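Local coordinates for protein Emp46p (Saccharomyces cerevisiae, PDB 2A6V) that serves as a cargo receptor in glycoprotein secretion, recognising carbohydrate through a lectin-like domain, and is also involved in nucleus architecture and gene silencing, at residues Y11-L16 and F210-M215; I68-R73 and F195-S200. All blocks are in the same frame, centred on the assembly; numbering follows the deposited sequence.

Contact 1. Residues Y11-L16 and F210-M215; sequences YSLPNL and FEILKM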
loop_
_atom_site.group_PDB
_atom_site.type_symbol
_atom_site.label_atom_id
_atom_site.label_comp_id
_atom_site.label_asym_id
_atom_site.label_seq_id
_atom_site.Cartn_x
_atom_site.Cartn_y
_atom_site.Cartn_z
ATOM N N TYR A 11 -3.924 1.955 -14.604
ATOM C CA TYR A 11 -3.657 2.117 -13.179
ATOM C C TYR A 11 -3.464 0.776 -12.461
ATOM O O TYR A 11 -3.704 0.655 -11.258
ATOM C CB TYR A 11 -4.813 2.889 -12.557
ATOM C CG TYR A 11 -4.877 4.344 -12.983
ATOM C CD1 TYR A 11 -4.297 5.329 -12.206
ATOM C CD2 TYR A 11 -5.518 4.725 -14.152
ATOM C CE1 TYR A 11 -4.336 6.674 -12.579
ATOM C CE2 TYR A 11 -5.571 6.067 -14.537
ATOM C CZ TYR A 11 -4.983 7.030 -13.747
ATOM O OH TYR A 11 -5.053 8.361 -14.137
ATOM N N SER A 12 -3.014 -0.230 -13.195
ATOM C CA SER A 12 -2.697 -1.546 -12.643
ATOM C C SER A 12 -1.280 -1.952 -12.974
ATOM O O SER A 12 -0.628 -1.340 -13.826
ATOM C CB SER A 12 -3.661 -2.609 -13.186
ATOM O OG SER A 12 -5.014 -2.264 -12.950
ATOM N N LEU A 13 -0.764 -2.924 -12.246
ATOM C CA LEU A 13 0.460 -3.591 -12.659
ATOM C C LEU A 13 0.096 -4.587 -13.742
ATOM O O LEU A 13 -0.963 -5.210 -13.699
ATOM C CB LEU A 13 1.126 -4.332 -11.495
ATOM C CG LEU A 13 1.945 -3.485 -10.531
ATOM C CD1 LEU A 13 2.373 -4.328 -9.322
ATOM C CD2 LEU A 13 3.181 -2.823 -11.233
ATOM N N PRO A 14 0.993 -4.782 -14.702
ATOM C CA PRO A 14 0.789 -5.842 -15.683
ATOM C C PRO A 14 1.001 -7.171 -14.978
ATOM O O PRO A 14 1.488 -7.197 -13.835
ATOM C CB PRO A 14 1.889 -5.569 -16.713
ATOM C CG PRO A 14 2.973 -4.993 -15.923
ATOM C CD PRO A 14 2.288 -4.106 -14.878
ATOM N N ASN A 15 0.659 -8.271 -15.627
ATOM C CA ASN A 15 0.965 -9.547 -15.028
ATOM C C ASN A 15 2.483 -9.638 -15.000
ATOM O O ASN A 15 3.132 -9.653 -16.025
ATOM C CB ASN A 15 0.320 -10.702 -15.782
ATOM C CG ASN A 15 0.700 -12.020 -15.199
ATOM O OD1 ASN A 15 1.837 -12.461 -15.353
ATOM N ND2 ASN A 15 -0.226 -12.648 -14.475
ATOM N N LEU A 16 3.056 -9.614 -13.807
ATOM C CA LEU A 16 4.493 -9.471 -13.650
ATOM C C LEU A 16 5.287 -10.626 -14.204
ATOM O O LEU A 16 6.388 -10.449 -14.698
ATOM C CB LEU A 16 4.850 -9.291 -12.184
ATOM C CG LEU A 16 4.275 -8.042 -11.547
ATOM C CD1 LEU A 16 4.677 -8.012 -10.102
ATOM C CD2 LEU A 16 4.706 -6.783 -12.292
ATOM N N PHE A 210 9.619 -7.965 1.848
ATOM C CA PHE A 210 8.295 -7.468 1.493
ATOM C C PHE A 210 8.161 -7.462 -0.009
ATOM O O PHE A 210 8.976 -6.860 -0.704
ATOM C CB PHE A 210 8.077 -6.060 2.055
ATOM C CG PHE A 210 8.020 -6.015 3.563
ATOM C CD1 PHE A 210 6.906 -6.498 4.234
ATOM C CD2 PHE A 210 9.071 -5.506 4.298
ATOM C CE1 PHE A 210 6.820 -6.436 5.610
ATOM C CE2 PHE A 210 8.993 -5.462 5.698
ATOM C CZ PHE A 210 7.851 -5.933 6.331
ATOM N N GLU A 211 7.124 -8.119 -0.505
ATOM C CA GLU A 211 6.987 -8.420 -1.936
ATOM C C GLU A 211 5.611 -8.080 -2.456
ATOM O O GLU A 211 4.618 -8.278 -1.756
ATOM C CB GLU A 211 7.289 -9.882 -2.203
ATOM C CG GLU A 211 8.585 -10.337 -1.560
ATOM C CD GLU A 211 9.007 -11.746 -1.897
ATOM O OE1 GLU A 211 8.274 -12.438 -2.633
ATOM O OE2 GLU A 211 10.084 -12.161 -1.437
ATOM N N ILE A 212 5.547 -7.587 -3.696
ATOM C CA ILE A 212 4.296 -7.286 -4.389
ATOM C C ILE A 212 4.172 -8.240 -5.591
ATOM O O ILE A 212 5.023 -8.221 -6.494
ATOM C CB ILE A 212 4.248 -5.814 -4.847
ATOM C CG1 ILE A 212 4.392 -4.857 -3.646
ATOM C CG2 ILE A 212 2.993 -5.535 -5.606
ATOM C CD1 ILE A 212 3.253 -4.899 -2.632
ATOM N N LEU A 213 3.109 -9.025 -5.632
ATOM C CA LEU A 213 2.912 -10.005 -6.696
ATOM C C LEU A 213 1.945 -9.514 -7.765
ATOM O O LEU A 213 2.059 -9.906 -8.934
ATOM C CB LEU A 213 2.389 -11.323 -6.114
ATOM C CG LEU A 213 3.464 -12.230 -5.522
ATOM C CD1 LEU A 213 4.117 -11.639 -4.308
ATOM C CD2 LEU A 213 2.826 -13.570 -5.237
ATOM N N LYS A 214 0.986 -8.655 -7.394
ATOM C CA LYS A 214 -0.063 -8.211 -8.297
ATOM C C LYS A 214 -0.651 -6.914 -7.760
ATOM O O LYS A 214 -0.621 -6.636 -6.550
ATOM C CB LYS A 214 -1.149 -9.268 -8.445
ATOM C CG LYS A 214 -2.218 -9.005 -9.466
ATOM C CD LYS A 214 -3.100 -10.286 -9.729
ATOM C CE LYS A 214 -3.197 -11.240 -8.552
ATOM N NZ LYS A 214 -4.200 -12.338 -8.802
ATOM N N MET A 215 -1.130 -6.091 -8.669
ATOM C CA MET A 215 -1.939 -4.932 -8.288
ATOM C C MET A 215 -2.917 -4.595 -9.400
ATOM O O MET A 215 -2.524 -4.503 -10.558
ATOM C CB MET A 215 -1.066 -3.719 -7.946
ATOM C CG MET A 215 -1.866 -2.462 -7.502
ATOM S SD MET A 215 -2.534 -1.516 -8.903
ATOM C CE MET A 215 -3.307 -0.164 -8.095
HETATM O O HOH W 1 -0.745 -7.229 -11.512
HETATM O O HOH W 2 0.918 -9.661 -11.494
#

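Contact 2. Residues I68-R73 and F195-S200; sequences IEWTFR and FRIGTS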
loop_
_atom_site.group_PDB
_atom_site.type_symbol
_atom_site.label_atom_id
_atom_site.label_comp_id
_atom_site.label_asym_id
_atom_site.label_seq_id
_atom_site.Cartn_x
_atom_site.Cartn_y
_atom_site.Cartn_z
ATOM N N ILE A 68 -9.245 -1.221 -5.295
ATOM C CA ILE A 68 -7.821 -1.486 -5.457
ATOM C C ILE A 68 -7.516 -2.786 -4.752
ATOM O O ILE A 68 -7.872 -2.978 -3.582
ATOM C CB ILE A 68 -6.972 -0.369 -4.866
ATOM C CG1 ILE A 68 -7.207 0.950 -5.630
ATOM C CG2 ILE A 68 -5.505 -0.780 -4.899
ATOM C CD1 ILE A 68 -6.592 2.156 -4.951
ATOM N N GLU A 69 -6.834 -3.678 -5.445
ATOM C CA GLU A 69 -6.432 -4.954 -4.901
ATOM C C GLU A 69 -4.928 -5.062 -5.027
ATOM O O GLU A 69 -4.412 -5.067 -6.146
ATOM C CB GLU A 69 -7.083 -6.093 -5.661
ATOM C CG GLU A 69 -8.573 -6.193 -5.471
ATOM C CD GLU A 69 -9.189 -7.308 -6.296
ATOM O OE1 GLU A 69 -8.565 -7.787 -7.281
ATOM O OE2 GLU A 69 -10.325 -7.691 -5.959
ATOM N N TRP A 70 -4.234 -5.134 -3.900
ATOM C CA TRP A 70 -2.807 -5.424 -3.843
ATOM C C TRP A 70 -2.583 -6.846 -3.361
ATOM O O TRP A 70 -3.155 -7.227 -2.332
ATOM C CB TRP A 70 -2.118 -4.498 -2.851
ATOM C CG TRP A 70 -2.014 -3.052 -3.239
ATOM C CD1 TRP A 70 -2.859 -2.039 -2.880
ATOM C CD2 TRP A 70 -0.981 -2.453 -4.019
ATOM N NE1 TRP A 70 -2.411 -0.845 -3.394
ATOM C CE2 TRP A 70 -1.251 -1.073 -4.092
ATOM C CE3 TRP A 70 0.162 -2.935 -4.651
ATOM C CZ2 TRP A 70 -0.430 -0.186 -4.776
ATOM C CZ3 TRP A 70 0.960 -2.050 -5.348
ATOM C CH2 TRP A 70 0.675 -0.696 -5.390
ATOM N N THR A 71 -1.775 -7.638 -4.070
ATOM C CA THR A 71 -1.416 -8.976 -3.661
ATOM C C THR A 71 0.028 -8.904 -3.234
ATOM O O THR A 71 0.889 -8.485 -4.018
ATOM C CB THR A 71 -1.607 -9.958 -4.804
ATOM O OG1 THR A 71 -2.994 -9.966 -5.175
ATOM C CG2 THR A 71 -1.239 -11.369 -4.379
ATOM N N PHE A 72 0.300 -9.319 -2.011
ATOM C CA PHE A 72 1.596 -9.090 -1.387
ATOM C C PHE A 72 1.966 -10.258 -0.483
ATOM O O PHE A 72 1.132 -11.087 -0.135
ATOM C CB PHE A 72 1.538 -7.788 -0.548
ATOM C CG PHE A 72 0.696 -7.925 0.687
ATOM C CD1 PHE A 72 1.248 -8.387 1.869
ATOM C CD2 PHE A 72 -0.668 -7.672 0.637
ATOM C CE1 PHE A 72 0.454 -8.591 2.977
ATOM C CE2 PHE A 72 -1.450 -7.870 1.770
ATOM C CZ PHE A 72 -0.867 -8.312 2.925
ATOM N N ARG A 73 3.217 -10.325 -0.084
ATOM C CA ARG A 73 3.605 -11.179 1.016
ATOM C C ARG A 73 4.841 -10.641 1.722
ATOM O O ARG A 73 5.570 -9.810 1.189
ATOM C CB ARG A 73 3.846 -12.614 0.553
ATOM C CG ARG A 73 5.024 -12.762 -0.389
ATOM C CD ARG A 73 5.110 -14.155 -0.968
ATOM N NE ARG A 73 6.218 -14.218 -1.907
ATOM C CZ ARG A 73 6.431 -15.203 -2.758
ATOM N NH1 ARG A 73 5.671 -16.279 -2.775
ATOM N NH2 ARG A 73 7.464 -15.118 -3.582
ATOM N N PHE A 195 -5.689 11.673 -6.724
ATOM C CA PHE A 195 -4.776 11.173 -5.716
ATOM C C PHE A 195 -3.801 10.169 -6.311
ATOM O O PHE A 195 -4.003 9.632 -7.400
ATOM C CB PHE A 195 -5.536 10.586 -4.518
ATOM C CG PHE A 195 -6.513 9.520 -4.897
ATOM C CD1 PHE A 195 -7.819 9.850 -5.260
ATOM C CD2 PHE A 195 -6.128 8.193 -4.931
ATOM C CE1 PHE A 195 -8.713 8.871 -5.640
ATOM C CE2 PHE A 195 -7.025 7.215 -5.301
ATOM C CZ PHE A 195 -8.325 7.556 -5.658
ATOM N N ARG A 196 -2.725 9.953 -5.575
ATOM C CA ARG A 196 -1.643 9.094 -5.996
ATOM C C ARG A 196 -1.766 7.779 -5.260
ATOM O O ARG A 196 -2.153 7.750 -4.089
ATOM C CB ARG A 196 -0.318 9.766 -5.696
ATOM C CG ARG A 196 -0.058 10.958 -6.634
ATOM C CD ARG A 196 1.302 11.606 -6.483
ATOM N NE ARG A 196 1.777 11.627 -5.097
ATOM C CZ ARG A 196 2.736 10.825 -4.601
ATOM N NH1 ARG A 196 3.359 9.924 -5.362
ATOM N NH2 ARG A 196 3.086 10.931 -3.327
ATOM N N ILE A 197 -1.400 6.706 -5.950
ATOM C CA ILE A 197 -1.537 5.342 -5.443
ATOM C C ILE A 197 -0.202 4.669 -5.420
ATOM O O ILE A 197 0.516 4.673 -6.425
ATOM C CB ILE A 197 -2.502 4.550 -6.368
ATOM C CG1 ILE A 197 -3.895 5.183 -6.378
ATOM C CG2 ILE A 197 -2.534 3.085 -6.005
ATOM C CD1 ILE A 197 -4.689 4.807 -7.561
ATOM N N GLY A 198 0.169 4.067 -4.292
ATOM C CA GLY A 198 1.419 3.339 -4.240
ATOM C C GLY A 198 1.569 2.444 -3.030
ATOM O O GLY A 198 0.655 2.301 -2.206
ATOM N N THR A 199 2.734 1.834 -2.932
ATOM C CA THR A 199 3.116 0.989 -1.815
ATOM C C THR A 199 4.595 1.191 -1.539
ATOM O O THR A 199 5.379 1.536 -2.441
ATOM C CB THR A 199 2.798 -0.498 -2.140
ATOM O OG1 THR A 199 3.107 -1.307 -1.011
ATOM C CG2 THR A 199 3.650 -1.035 -3.306
ATOM N N SER A 200 4.992 0.974 -0.300
ATOM C CA SER A 200 6.382 1.032 0.081
ATOM C C SER A 200 6.669 0.156 1.261
ATOM O O SER A 200 5.759 -0.208 2.000
ATOM C CB SER A 200 6.783 2.462 0.400
ATOM O OG SER A 200 6.121 2.902 1.579
HETATM O O HOH W 3 -2.218 1.908 -2.487
#

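Contact 1. Residues Y11-L16 and F210-M215
The flat groups that meet between Leu13 and Met215 are peptides, not rings. Leu13 N donates to Met215 O at 2.9 Å. The donor stands 34° out of the plane of the Met215 carbonyl, and the bond is bent, with an N-H...O angle of 145°. Ser12 CB rests against the same oxygen. At the neighbouring carbonyl the thioether of Met215 packs against the oxygen: CE lies 3.3 Å from Tyr11 O, with SD close by. The Tyr11 ring itself leads elsewhere, meeting Tyr60 edge-to-face and bonding Glu59 O through its hydroxyl.

Beside this backbone join the fit is aliphatic. With Met215 CG anti to its backbone N (chi1 -179°) and the chain bent at the next bond, the sulfur reaches along the backbone to Tyr11 O and Ser12 CA, while CB stays beside Leu13. Leu13 CD1 packs 3.8 Å from Met215 CB and 4.0 Å from Ile212 CG2, crossing both side chains at about a right angle. Leu16 brings CD1 to 3.4 Å from Leu213 O, and Leu13 and Leu16 both also touch Phe42. Unbranched Met215 can bend to follow the loop, while branched Leu13 and Leu16 fill against Ile212 and the strand carbonyls, near a classic beta bulge where Leu213 and Lys214 both face Thr71.

Two waters accept from Met215 N and Leu16 N, and can donate to Leu13 O and Leu213 O respectively. Small, polar Ser12 suits a buried place between loop and strand, its OG bonding Asn8 O and Leu217 N.

One direct bond and two waters thus dock an irregular N-terminal segment on a strand without regular sheet pairing. Met215 CE and SD shield Tyr11 O from solvent without giving it a hydrogen bond, a cost the contact as a whole would have to repay.

Contact 2. Residues I68-R73 and F195-S200
Strands 68-73 and 196-200 face each other across the hydrophobic centre of a legume-lectin-like beta sandwich, one from each sheet. Their axes approach to 10.1 Å and run nearly parallel, at 13°. At that spacing side chains, not backbone hydrogen bonds, span the gap.

Trp70, large enough to reach the far sheet, does most of this. Thr199 CB sits over one face of its six-membered ring in a CH-pi contact, 4.0 Å from the centroid, while Thr199 CG2 comes to 3.5 Å from Trp70 CZ3. The threonine can turn its methyl group to the indole because OG1, anti to the backbone N (chi1 -177°), bonds Ala86 O instead. Trp70 CZ2 also lies against the backbone of Gly198, 3.7 Å from its C atom. The buried indole N-H is satisfied through a water that accepts from Trp70 NE1 at 2.9 Å and donates to Gly198 O. Beside the ring, Ile68 CD1 and Ile197 CD1 meet tip to tip, 4.2 Å apart. Ile197 CG2 touches Trp70 CZ2.

Within its own sheet, strand 66-75 lies between strands 209-218 and 158-165, which lend Met215 and Leu160 to the surroundings of Trp70; strand 84-90, beside 196-202 in the other sheet, adds Phe87.

In the fold
From the N terminus, the chain passes first through 11-16, a loop before helix 22-25, then 68-73, 195-200 and finally 210-215. Contact 1 closes the long loop between the first and last of these segments; contact 2 closes a shorter one nested wholly inside it. Strands 209-218 and 66-75 are neighbours in one sheet, joined by a probable hydrogen bond from Leu213 N to Thr71 O and by a salt bridge between Glu211 and Arg73, while Met215 CG packs on Trp70 CE3. Contact 1 therefore secures the N-terminal segment to the sheet that contact 2 joins to its partner, and the chain crosses from sheet to sheet between strands 196-202 and 209-218.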